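Local coordinates for DUF3247 family protein (Xanthomonas campestris pv. campestris, PDB 2E12) that is of unknown function but adopts a novel variant of the Sm-like fold, which in relatives often binds RNA, at residues K23-D26 / R30-I33. Residues are numbered along the deposited sequence; the frame is centred on the assembly and turned at random.
Sequences KLLD and RVRI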
# COMPACT_ATOMS: atom_id res chain seq x y z
N LYS A 23 -3.67 -7.74 0.19
CA LYS A 23 -2.47 -8.57 0.13
C LYS A 23 -2.34 -9.45 1.37
O LYS A 23 -1.77 -10.54 1.32
CB LYS A 23 -1.23 -7.68 0.01
CG LYS A 23 -1.03 -7.04 -1.35
CD LYS A 23 -0.49 -8.04 -2.36
CE LYS A 23 0.74 -8.74 -1.79
NZ LYS A 23 1.66 -7.77 -1.14
N LEU A 24 -2.86 -8.97 2.49
CA LEU A 24 -2.80 -9.71 3.74
C LEU A 24 -4.09 -10.49 4.03
O LEU A 24 -4.18 -11.18 5.04
CB LEU A 24 -2.49 -8.76 4.89
CG LEU A 24 -1.22 -7.92 4.73
CD1 LEU A 24 -1.08 -6.98 5.92
CD2 LEU A 24 -0.00 -8.83 4.61
N LEU A 25 -5.08 -10.36 3.16
CA LEU A 25 -6.35 -11.06 3.36
C LEU A 25 -6.68 -11.98 2.20
O LEU A 25 -7.77 -11.90 1.62
CB LEU A 25 -7.49 -10.05 3.54
CG LEU A 25 -7.53 -9.23 4.83
CD1 LEU A 25 -8.52 -8.09 4.71
CD2 LEU A 25 -7.90 -10.14 5.98
N ASP A 26 -5.75 -12.86 1.85
CA ASP A 26 -5.99 -13.76 0.74
C ASP A 26 -7.15 -14.73 1.03
O ASP A 26 -7.42 -15.09 2.18
CB ASP A 26 -4.71 -14.54 0.41
CG ASP A 26 -4.81 -15.27 -0.92
OD1 ASP A 26 -3.98 -16.16 -1.17
OD2 ASP A 26 -5.73 -14.94 -1.72
N ARG A 30 -6.58 -17.71 7.44
CA ARG A 30 -7.06 -17.48 8.80
C ARG A 30 -6.30 -16.31 9.39
O ARG A 30 -5.06 -16.31 9.41
CB ARG A 30 -6.85 -18.73 9.65
CG ARG A 30 -7.84 -19.85 9.35
CD ARG A 30 -7.42 -21.13 10.03
NE ARG A 30 -7.45 -21.05 11.49
CZ ARG A 30 -6.68 -21.79 12.28
NH1 ARG A 30 -5.84 -22.66 11.74
NH2 ARG A 30 -6.76 -21.66 13.60
N VAL A 31 -7.03 -15.30 9.85
CA VAL A 31 -6.39 -14.12 10.40
C VAL A 31 -7.17 -13.52 11.56
O VAL A 31 -8.31 -13.92 11.83
CB VAL A 31 -6.24 -13.03 9.32
CG1 VAL A 31 -5.45 -13.56 8.14
CG2 VAL A 31 -7.62 -12.57 8.87
N ARG A 32 -6.53 -12.60 12.26
CA ARG A 32 -7.17 -11.89 13.36
C ARG A 32 -7.05 -10.45 12.89
O ARG A 32 -5.98 -10.03 12.45
CB ARG A 32 -6.41 -12.08 14.67
CG ARG A 32 -7.28 -12.02 15.92
CD ARG A 32 -6.58 -12.72 17.08
NE ARG A 32 -5.17 -12.34 17.19
CZ ARG A 32 -4.73 -11.11 17.44
NH1 ARG A 32 -5.59 -10.12 17.63
NH2 ARG A 32 -3.43 -10.87 17.50
N ILE A 33 -8.15 -9.71 12.97
CA ILE A 33 -8.18 -8.33 12.50
C ILE A 33 -8.42 -7.29 13.58
O ILE A 33 -9.23 -7.49 14.47
CB ILE A 33 -9.30 -8.19 11.45
CG1 ILE A 33 -9.09 -9.23 10.34
CG2 ILE A 33 -9.31 -6.77 10.88
CD1 ILE A 33 -10.23 -9.31 9.35
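L25 meets V31 and I33 where the loop after helix 12-23 packs against the start of strand 30-35 of this Sm-like variant, a worked example of how the loop after an N-terminal helix is packed onto a small β-fold by a few apolar side chains. One methyl of L25 does most of the work: CD2 touches V31 CG2 at 3.8 Å and, a little farther off, I33 CD1 at 4.2 Å. The leucine side chain crosses both partners at about a right angle, and the contact is made between methyl groups at their ends. No hydrogen bond spans the two segments. V89 and M83 also pack on L25, and L67 of strand 61-70 touches both L25 and I33, placing the cluster in the interior. D26, which takes no part in the cluster, forms a salt bridge from OD2 to R48 NH2. An extended CG1-CD1 arm (chi2 172°) carries the terminal methyl of I33 to the leucine, although its CB is not aimed at the loop. In V31 the two methyls divide the task: CG2, between the backbone N and the carbonyl carbon, meets the leucine, whereas CG1, anti to the carbonyl carbon (chi1 -57°), comes within 4.1 Å of L24 O.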